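Local coordinates for tRNA dimethylallyltransferase (Bacillus halodurans, PDB 3EXA), which probably transfers a dimethylallyl group from dimethylallyl diphosphate to the adenine at position 37 of tRNAs that read codons beginning with uridine, at residues A[116-119]-A[120-123]; A[135-138]-A[139-143]; A[199-202]-A[203-207]; A[260-263]-A[264-267]. All blocks are in the same frame, centred on the assembly; numbering follows the deposited sequence.

Interaction 1: A[116-119]-A[120-123]; sequences DIRA and DEDY
R118 and E121 meet across the turn that leads into helix 121-133, the arginine reaching forward from the incoming loop and the glutamate folding back to it. The pair is a salt bridge, with R118 NH2 2.9 Å from E121 OE2. As a hydrogen bond it is weak: the N-H points only loosely at the oxygen (120°), although the guanidinium and carboxylate planes lie just 32° apart. Both chains have to bend for this. R118 turns at its third torsion, and E121 carries CG between its backbone N and carbonyl carbon (chi1 60°) before kinking again at chi2. A119 O lies 3.2 Å from E121 N, at too poor an angle to bond.

Of the amides opening the helix, D122 N is well satisfied and Y123 N only weakly. D122 N gives a straight bond of 2.9 Å to D120 OD2, meeting that oxygen from above the carboxylate plane, whereas Y123 N makes a weak bond to the D120 backbone O. Behind the turn, A119 and D120 touch E167 and K170 of helix 159-171. On the incoming side, I117 and A119 form backbone hydrogen bonds with the second subunit of the crystal assembly, and R118 packs on D116 of that subunit. The bond from D122 N to D120 OD2 marks D120 as an N-cap aspartate, its side chain closing an Asx turn at the start of helix 121-133.

Interaction 2: A[135-138]-A[139-143]; sequences GVQA and LHDKL
Q137 O takes the shortest bond here, from D141 N at 2.6 Å, and the side chain of D141 crowds the same oxygen. D141 keeps CG beside its backbone N (chi1 -68°), which brings OD2 to 3.1 Å from Q137 O; both atoms are acceptors, so this approach is likely to be mildly unfavourable and no bond results. The two side chains run side by side in the same direction, with their amide and carboxylate planes 55° apart, and touch lightly where Q137 CG lies 4.2 Å from D141 OD2. H140 presses its CB on the same carbonyl oxygen, 3.1 Å from Q137 O.

One residue on, K142 N binds A138 O at 2.9 Å, whereas the bond from H140 N to V136 O is weak at 3.3 Å. The ring of H140 is used elsewhere: its NE2 donates to I154 O. K142 makes a cation-pi contact with F130 of helix 121-133.

L139 turns to the inner side, resting on F130 and V131 and on L166 of helix 159-171. With polar Q137 and D141 on one side and L139 on the other, this is an early turn of an amphipathic helix packed in a small helical bundle.

Interaction 3: A[199-202]-A[203-207]; sequences MERD and VLYDR
This is a helix-start contact, where the chain leaves strand 191-198 and winds into the first turns of helix 201-218. E200 is the N-cap residue, and its carbonyl O receives L204 N in a nearly straight bond of 3.0 Å; Y205 N to R201 O and D206 N to D202 O continue the helical pattern.

Two groupings of side chains flank this backbone. In one, selenomethionine M199 runs at about a right angle to both V203 and R207, its SE 3.8 Å from V203 CG1 and 3.6 Å from R207 CD, while CE lies over one face of the R207 guanidinium. The NH2 of that arginine donates to A13 O in the predicted ATP-binding loop.

In the other, R201 bends at its second and third torsions (both 59°) and curls back to Y205, whose ring has R201 O over one face. Its CD comes within 3.5 Å of Y205 CZ, and NH1 makes a weak hydrogen bond of 3.3 Å to Y205 OH. An alanine in place of Y205 would cost R201 NH1 this acceptor and is likely to leave its aliphatic chain freer to turn.

Y205 packs on R268 and K272 of helix 256-279, and L204 reaches L275 of that helix and V14, so the turn sits between the loop following strand 4-9 and helix 256-279, with M199 resting on M289 and T290 after strand 284-288.

Interaction 4: A[260-263]-A[264-267]; sequences IDTL and KRNS
L263 O is gripped twice by S267: its backbone N sits 2.8 Å away and its OG 2.9 Å, the two donors coming from opposite faces of the carbonyl plane. This is the familiar intrahelical serine bond to the carbonyl four residues back, here within helix 256-279. The OG gets there by lying beside its own backbone N (chi1 -72°).

N266 N bonds T262 O at 2.8 Å, and the N266 and T262 side chains run side by side, ND2 3.3 Å from T262 CG2. ND2 itself donates to E245 OE2 of helix 244-251. Replacing N266 with a leucine would probably leave E245 without this donor and break a tie between the two helices.

R265 curls back along the helix, one face of its guanidinium against T262 CA. D261 OD1 stands at the guanidinium edge, 3.7 Å from R265 NH1, a long salt bridge. T262 OG1 donates to E258 O, a turn earlier. K264 is extended and takes its NZ to a salt bridge with D213 of helix 201-218, and L263 packs on V212 of that helix. Along the way K264 CE slides past I260 CG2 at 4.1 Å.

In the fold
All four contacts are local, yet they fall in two groups. Interactions 1 and 2 sit in the outlying helical part, at successive helices that both lean on helix 159-171; interaction 1 also meets the second subunit. Interactions 3 and 4, their centres about 15 Å apart, lie across the chain's centre from interaction 1, on helices 201-218 and 256-279, which pack together close to the predicted nucleotide-binding loop. Interaction 2 is a surface contact and the other three are partly buried, so none is wholly core. A salt bridge leads in interaction 1; interaction 2 has hardly any side-chain bonding across it; interaction 3 pairs a selenomethionine and a tyrosine with arginines; in interaction 4 a long salt bridge is secondary to backbone bonds and a serine hydroxyl.

Interaction 1: A[116-119]-A[120-123]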
loop_
_atom_site.group_PDB
_atom_site.type_symbol
_atom_site.label_atom_id
_atom_site.label_comp_id
_atom_site.label_asym_id
_atom_site.label_seq_id
_atom_site.Cartn_x
_atom_site.Cartn_y
_atom_site.Cartn_z
ATOM N N ASP A 116 -6.728 2.198 1.916
ATOM C CA ASP A 116 -5.778 1.514 1.046
ATOM C C ASP A 116 -4.960 0.483 1.818
ATOM O O ASP A 116 -5.077 0.364 3.040
ATOM C CB ASP A 116 -4.824 2.527 0.399
ATOM C CG ASP A 116 -5.550 3.593 -0.403
ATOM O OD1 ASP A 116 -6.317 3.229 -1.321
ATOM O OD2 ASP A 116 -5.344 4.794 -0.116
ATOM N N ILE A 117 -4.134 -0.264 1.092
ATOM C CA ILE A 117 -3.280 -1.276 1.699
ATOM C C ILE A 117 -1.825 -1.062 1.284
ATOM O O ILE A 117 -1.443 -1.365 0.154
ATOM C CB ILE A 117 -3.711 -2.712 1.289
ATOM C CG1 ILE A 117 -5.094 -3.042 1.868
ATOM C CG2 ILE A 117 -2.691 -3.722 1.790
ATOM C CD1 ILE A 117 -6.265 -2.360 1.165
ATOM N N ARG A 118 -1.019 -0.531 2.201
ATOM C CA ARG A 118 0.396 -0.280 1.931
ATOM C C ARG A 118 1.286 -0.899 3.003
ATOM O O ARG A 118 0.895 -1.026 4.165
ATOM C CB ARG A 118 0.670 1.226 1.844
ATOM C CG ARG A 118 2.136 1.578 1.605
ATOM C CD ARG A 118 2.344 3.084 1.497
ATOM N NE ARG A 118 1.805 3.788 2.661
ATOM C CZ ARG A 118 2.305 3.708 3.892
ATOM N NH1 ARG A 118 1.738 4.385 4.884
ATOM N NH2 ARG A 118 3.377 2.963 4.132
ATOM N N ALA A 119 2.490 -1.282 2.596
ATOM C CA ALA A 119 3.458 -1.890 3.498
ATOM C C ALA A 119 4.178 -0.830 4.333
ATOM O O ALA A 119 4.734 0.129 3.799
ATOM C CB ALA A 119 4.472 -2.711 2.701
ATOM N N ASP A 120 4.159 -1.024 5.649
ATOM C CA ASP A 120 4.799 -0.113 6.590
ATOM C C ASP A 120 6.278 0.063 6.234
ATOM O O ASP A 120 7.029 -0.911 6.190
ATOM C CB ASP A 120 4.654 -0.676 8.011
ATOM C CG ASP A 120 5.084 0.306 9.082
ATOM O OD1 ASP A 120 4.810 0.043 10.277
ATOM O OD2 ASP A 120 5.696 1.340 8.739
ATOM N N GLU A 121 6.691 1.302 5.975
ATOM C CA GLU A 121 8.082 1.579 5.632
ATOM C C GLU A 121 9.031 1.205 6.778
ATOM O O GLU A 121 10.226 0.987 6.563
ATOM C CB GLU A 121 8.275 3.065 5.265
ATOM C CG GLU A 121 7.916 4.074 6.364
ATOM C CD GLU A 121 6.416 4.299 6.502
ATOM O OE1 GLU A 121 5.986 4.830 7.555
ATOM O OE2 GLU A 121 5.666 3.956 5.560
ATOM N N ASP A 122 8.497 1.117 7.993
ATOM C CA ASP A 122 9.315 0.777 9.148
ATOM C C ASP A 122 9.729 -0.689 9.180
ATOM O O ASP A 122 10.881 -1.006 9.487
ATOM C CB ASP A 122 8.589 1.133 10.449
ATOM C CG ASP A 122 8.264 2.613 10.549
ATOM O OD1 ASP A 122 9.060 3.442 10.054
ATOM O OD2 ASP A 122 7.217 2.947 11.133
ATOM N N TYR A 123 8.799 -1.585 8.860
ATOM C CA TYR A 123 9.102 -3.012 8.859
ATOM C C TYR A 123 10.152 -3.327 7.804
ATOM O O TYR A 123 11.018 -4.184 8.002
ATOM C CB TYR A 123 7.839 -3.827 8.584
ATOM C CG TYR A 123 8.058 -5.324 8.621
ATOM C CD1 TYR A 123 7.958 -6.091 7.465
ATOM C CD2 TYR A 123 8.352 -5.975 9.819
ATOM C CE1 TYR A 123 8.139 -7.470 7.503
ATOM C CE2 TYR A 123 8.540 -7.353 9.868
ATOM C CZ TYR A 123 8.431 -8.096 8.709
ATOM O OH TYR A 123 8.600 -9.462 8.757
#

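Interaction 2: A[135-138]-A[139-143]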
loop_
_atom_site.group_PDB
_atom_site.type_symbol
_atom_site.label_atom_id
_atom_site.label_comp_id
_atom_site.label_asym_id
_atom_site.label_seq_id
_atom_site.Cartn_x
_atom_site.Cartn_y
_atom_site.Cartn_z
ATOM N N GLY A 135 23.550 -12.685 8.928
ATOM C CA GLY A 135 23.726 -13.246 7.596
ATOM C C GLY A 135 22.576 -13.000 6.628
ATOM O O GLY A 135 21.476 -12.607 7.028
ATOM N N VAL A 136 22.828 -13.220 5.341
ATOM C CA VAL A 136 21.780 -13.048 4.352
ATOM C C VAL A 136 20.943 -14.322 4.409
ATOM O O VAL A 136 19.755 -14.311 4.087
ATOM C CB VAL A 136 22.340 -12.839 2.928
ATOM C CG1 VAL A 136 22.906 -14.132 2.375
ATOM C CG2 VAL A 136 21.256 -12.297 2.033
ATOM N N GLN A 137 21.549 -15.425 4.835
ATOM C CA GLN A 137 20.783 -16.658 4.932
ATOM C C GLN A 137 19.977 -16.658 6.237
ATOM O O GLN A 137 19.017 -17.420 6.377
ATOM C CB GLN A 137 21.689 -17.890 4.876
ATOM C CG GLN A 137 22.395 -18.188 6.169
ATOM C CD GLN A 137 22.884 -19.619 6.251
ATOM O OE1 GLN A 137 23.489 -20.017 7.247
ATOM N NE2 GLN A 137 22.622 -20.402 5.206
ATOM N N ALA A 138 20.368 -15.813 7.192
ATOM C CA ALA A 138 19.627 -15.713 8.455
ATOM C C ALA A 138 18.266 -15.075 8.153
ATOM O O ALA A 138 17.233 -15.459 8.715
ATOM C CB ALA A 138 20.390 -14.863 9.463
ATOM N N LEU A 139 18.276 -14.094 7.254
ATOM C CA LEU A 139 17.055 -13.410 6.846
ATOM C C LEU A 139 16.216 -14.414 6.059
ATOM O O LEU A 139 14.984 -14.340 6.014
ATOM C CB LEU A 139 17.387 -12.220 5.951
ATOM C CG LEU A 139 16.148 -11.526 5.395
ATOM C CD1 LEU A 139 15.400 -10.902 6.534
ATOM C CD2 LEU A 139 16.535 -10.482 4.370
ATOM N N HIS A 140 16.924 -15.355 5.443
ATOM C CA HIS A 140 16.325 -16.409 4.655
ATOM C C HIS A 140 15.714 -17.418 5.618
ATOM O O HIS A 140 14.612 -17.923 5.393
ATOM C CB HIS A 140 17.399 -17.067 3.784
ATOM C CG HIS A 140 16.848 -17.946 2.707
ATOM N ND1 HIS A 140 16.598 -19.289 2.895
ATOM C CD2 HIS A 140 16.476 -17.669 1.435
ATOM C CE1 HIS A 140 16.095 -19.800 1.785
ATOM N NE2 HIS A 140 16.010 -18.837 0.885
ATOM N N ASP A 141 16.424 -17.705 6.702
ATOM C CA ASP A 141 15.895 -18.647 7.681
ATOM C C ASP A 141 14.648 -18.047 8.321
ATOM O O ASP A 141 13.713 -18.770 8.665
ATOM C CB ASP A 141 16.939 -18.979 8.752
ATOM C CG ASP A 141 18.116 -19.769 8.195
ATOM O OD1 ASP A 141 17.890 -20.669 7.354
ATOM O OD2 ASP A 141 19.266 -19.498 8.603
ATOM N N LYS A 142 14.633 -16.722 8.464
ATOM C CA LYS A 142 13.488 -16.034 9.055
ATOM C C LYS A 142 12.233 -16.305 8.238
ATOM O O LYS A 142 11.172 -16.606 8.782
ATOM C CB LYS A 142 13.733 -14.522 9.113
ATOM C CG LYS A 142 12.518 -13.722 9.600
ATOM C CD LYS A 142 12.783 -12.216 9.600
ATOM C CE LYS A 142 13.693 -11.783 10.754
ATOM N NZ LYS A 142 13.035 -11.876 12.104
ATOM N N LEU A 143 12.362 -16.196 6.922
ATOM C CA LEU A 143 11.237 -16.419 6.035
ATOM C C LEU A 143 10.904 -17.910 5.945
ATOM O O LEU A 143 9.739 -18.284 5.838
ATOM C CB LEU A 143 11.569 -15.829 4.661
ATOM C CG LEU A 143 10.552 -15.873 3.522
ATOM C CD1 LEU A 143 10.701 -17.175 2.765
ATOM C CD2 LEU A 143 9.145 -15.695 4.067
#

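Interaction 3: A[199-202]-A[203-207]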
loop_
_atom_site.group_PDB
_atom_site.type_symbol
_atom_site.label_atom_id
_atom_site.label_comp_id
_atom_site.label_asym_id
_atom_site.label_seq_id
_atom_site.Cartn_x
_atom_site.Cartn_y
_atom_site.Cartn_z
HETATM N N MSE A 199 -41.412 -11.078 -2.913
HETATM C CA MSE A 199 -42.570 -11.440 -3.706
HETATM C C MSE A 199 -42.418 -12.886 -4.152
HETATM O O MSE A 199 -41.304 -13.401 -4.234
HETATM C CB MSE A 199 -42.623 -10.514 -4.917
HETATM C CG MSE A 199 -43.982 -10.309 -5.543
HETATM SE SE MSE A 199 -43.845 -8.998 -6.991
HETATM C CE MSE A 199 -44.044 -7.372 -5.981
ATOM N N GLU A 200 -43.542 -13.538 -4.429
ATOM C CA GLU A 200 -43.547 -14.924 -4.885
ATOM C C GLU A 200 -42.682 -15.077 -6.140
ATOM O O GLU A 200 -42.690 -14.212 -7.018
ATOM C CB GLU A 200 -44.989 -15.369 -5.167
ATOM C CG GLU A 200 -45.698 -15.961 -3.951
ATOM C CD GLU A 200 -47.223 -15.968 -4.069
ATOM O OE1 GLU A 200 -47.754 -16.307 -5.155
ATOM O OE2 GLU A 200 -47.892 -15.643 -3.062
ATOM N N ARG A 201 -41.938 -16.182 -6.201
ATOM C CA ARG A 201 -41.021 -16.509 -7.306
ATOM C C ARG A 201 -41.522 -16.184 -8.708
ATOM O O ARG A 201 -41.012 -15.280 -9.376
ATOM C CB ARG A 201 -40.662 -18.006 -7.249
ATOM C CG ARG A 201 -39.531 -18.453 -8.185
ATOM C CD ARG A 201 -38.221 -17.704 -7.904
ATOM N NE ARG A 201 -37.731 -17.874 -6.531
ATOM C CZ ARG A 201 -36.715 -17.193 -5.997
ATOM N NH1 ARG A 201 -36.059 -16.281 -6.706
ATOM N NH2 ARG A 201 -36.353 -17.416 -4.742
ATOM N N ASP A 202 -42.512 -16.953 -9.150
ATOM C CA ASP A 202 -43.091 -16.809 -10.479
ATOM C C ASP A 202 -43.605 -15.417 -10.813
ATOM O O ASP A 202 -43.449 -14.949 -11.942
ATOM C CB ASP A 202 -44.217 -17.825 -10.654
ATOM C CG ASP A 202 -43.730 -19.251 -10.542
ATOM O OD1 ASP A 202 -44.570 -20.170 -10.626
ATOM O OD2 ASP A 202 -42.506 -19.453 -10.370
ATOM N N VAL A 203 -44.229 -14.765 -9.838
ATOM C CA VAL A 203 -44.772 -13.427 -10.025
ATOM C C VAL A 203 -43.645 -12.442 -10.295
ATOM O O VAL A 203 -43.689 -11.699 -11.268
ATOM C CB VAL A 203 -45.583 -12.983 -8.772
ATOM C CG1 VAL A 203 -45.933 -11.515 -8.855
ATOM C CG2 VAL A 203 -46.870 -13.799 -8.675
ATOM N N LEU A 204 -42.633 -12.457 -9.432
ATOM C CA LEU A 204 -41.481 -11.581 -9.557
ATOM C C LEU A 204 -40.782 -11.724 -10.909
ATOM O O LEU A 204 -40.385 -10.725 -11.523
ATOM C CB LEU A 204 -40.481 -11.875 -8.438
ATOM C CG LEU A 204 -39.211 -11.021 -8.529
ATOM C CD1 LEU A 204 -39.557 -9.603 -8.134
ATOM C CD2 LEU A 204 -38.109 -11.572 -7.629
ATOM N N TYR A 205 -40.618 -12.963 -11.372
ATOM C CA TYR A 205 -39.954 -13.225 -12.651
ATOM C C TYR A 205 -40.729 -12.636 -13.823
ATOM O O TYR A 205 -40.149 -11.981 -14.694
ATOM C CB TYR A 205 -39.745 -14.739 -12.870
ATOM C CG TYR A 205 -38.593 -15.343 -12.081
ATOM C CD1 TYR A 205 -37.743 -14.534 -11.325
ATOM C CD2 TYR A 205 -38.350 -16.720 -12.093
ATOM C CE1 TYR A 205 -36.684 -15.069 -10.596
ATOM C CE2 TYR A 205 -37.280 -17.272 -11.363
ATOM C CZ TYR A 205 -36.454 -16.431 -10.615
ATOM O OH TYR A 205 -35.397 -16.927 -9.872
ATOM N N ASP A 206 -42.037 -12.863 -13.851
ATOM C CA ASP A 206 -42.849 -12.327 -14.943
ATOM C C ASP A 206 -42.760 -10.817 -14.977
ATOM O O ASP A 206 -42.670 -10.220 -16.051
ATOM C CB ASP A 206 -44.314 -12.737 -14.791
ATOM C CG ASP A 206 -44.532 -14.209 -15.048
ATOM O OD1 ASP A 206 -45.693 -14.654 -14.963
ATOM O OD2 ASP A 206 -43.549 -14.923 -15.335
ATOM N N ARG A 207 -42.785 -10.191 -13.803
ATOM C CA ARG A 207 -42.702 -8.736 -13.759
ATOM C C ARG A 207 -41.331 -8.266 -14.238
ATOM O O ARG A 207 -41.200 -7.149 -14.731
ATOM C CB ARG A 207 -42.983 -8.214 -12.340
ATOM C CG ARG A 207 -44.456 -8.245 -11.923
ATOM C CD ARG A 207 -44.579 -8.072 -10.417
ATOM N NE ARG A 207 -44.055 -6.789 -9.978
ATOM C CZ ARG A 207 -44.767 -5.667 -9.932
ATOM N NH1 ARG A 207 -46.041 -5.681 -10.294
ATOM N NH2 ARG A 207 -44.203 -4.530 -9.534
#

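Interaction 4: A[260-263]-A[264-267]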
loop_
_atom_site.group_PDB
_atom_site.type_symbol
_atom_site.label_atom_id
_atom_site.label_comp_id
_atom_site.label_asym_id
_atom_site.label_seq_id
_atom_site.Cartn_x
_atom_site.Cartn_y
_atom_site.Cartn_z
ATOM N N ILE A 260 -32.164 -10.124 -26.055
ATOM C CA ILE A 260 -33.363 -9.912 -25.234
ATOM C C ILE A 260 -33.596 -11.089 -24.294
ATOM O O ILE A 260 -33.882 -10.906 -23.112
ATOM C CB ILE A 260 -34.633 -9.746 -26.120
ATOM C CG1 ILE A 260 -34.537 -8.469 -26.952
ATOM C CG2 ILE A 260 -35.883 -9.687 -25.254
ATOM C CD1 ILE A 260 -35.579 -8.387 -28.043
ATOM N N ASP A 261 -33.485 -12.300 -24.821
ATOM C CA ASP A 261 -33.689 -13.483 -23.997
ATOM C C ASP A 261 -32.624 -13.577 -22.903
ATOM O O ASP A 261 -32.926 -13.927 -21.762
ATOM C CB ASP A 261 -33.658 -14.736 -24.869
ATOM C CG ASP A 261 -33.689 -16.014 -24.053
ATOM O OD1 ASP A 261 -32.621 -16.456 -23.590
ATOM O OD2 ASP A 261 -34.786 -16.575 -23.867
ATOM N N THR A 262 -31.384 -13.244 -23.253
ATOM C CA THR A 262 -30.267 -13.295 -22.312
ATOM C C THR A 262 -30.363 -12.195 -21.258
ATOM O O THR A 262 -30.001 -12.399 -20.094
ATOM C CB THR A 262 -28.921 -13.198 -23.061
ATOM O OG1 THR A 262 -28.711 -14.404 -23.814
ATOM C CG2 THR A 262 -27.763 -13.004 -22.077
ATOM N N LEU A 263 -30.861 -11.037 -21.670
ATOM C CA LEU A 263 -31.033 -9.913 -20.757
ATOM C C LEU A 263 -32.074 -10.280 -19.714
ATOM O O LEU A 263 -31.910 -9.994 -18.532
ATOM C CB LEU A 263 -31.498 -8.667 -21.522
ATOM C CG LEU A 263 -32.011 -7.495 -20.684
ATOM C CD1 LEU A 263 -31.028 -7.188 -19.566
ATOM C CD2 LEU A 263 -32.207 -6.275 -21.566
ATOM N N LYS A 264 -33.156 -10.909 -20.158
ATOM C CA LYS A 264 -34.204 -11.306 -19.238
ATOM C C LYS A 264 -33.673 -12.303 -18.216
ATOM O O LYS A 264 -33.930 -12.181 -17.014
ATOM C CB LYS A 264 -35.373 -11.919 -20.002
ATOM C CG LYS A 264 -36.245 -10.885 -20.722
ATOM C CD LYS A 264 -37.356 -11.554 -21.533
ATOM C CE LYS A 264 -38.323 -10.530 -22.124
ATOM N NZ LYS A 264 -39.467 -11.174 -22.831
ATOM N N ARG A 265 -32.929 -13.286 -18.708
ATOM C CA ARG A 265 -32.355 -14.315 -17.864
ATOM C C ARG A 265 -31.395 -13.689 -16.862
ATOM O O ARG A 265 -31.521 -13.908 -15.655
ATOM C CB ARG A 265 -31.650 -15.346 -18.741
ATOM C CG ARG A 265 -30.992 -16.484 -17.991
ATOM C CD ARG A 265 -31.087 -17.773 -18.811
ATOM N NE ARG A 265 -30.753 -17.552 -20.217
ATOM C CZ ARG A 265 -29.569 -17.127 -20.650
ATOM N NH1 ARG A 265 -29.356 -16.951 -21.950
ATOM N NH2 ARG A 265 -28.594 -16.880 -19.785
ATOM N N ASN A 266 -30.443 -12.895 -17.347
ATOM C CA ASN A 266 -29.507 -12.256 -16.429
ATOM C C ASN A 266 -30.246 -11.378 -15.422
ATOM O O ASN A 266 -29.837 -11.293 -14.268
ATOM C CB ASN A 266 -28.482 -11.403 -17.181
ATOM C CG ASN A 266 -27.612 -12.217 -18.110
ATOM O OD1 ASN A 266 -27.376 -13.400 -17.879
ATOM N ND2 ASN A 266 -27.119 -11.581 -19.164
ATOM N N SER A 267 -31.328 -10.725 -15.847
ATOM C CA SER A 267 -32.087 -9.874 -14.934
ATOM C C SER A 267 -32.730 -10.699 -13.821
ATOM O O SER A 267 -32.800 -10.255 -12.671
ATOM C CB SER A 267 -33.179 -9.094 -15.676
ATOM O OG SER A 267 -32.636 -8.064 -16.485
#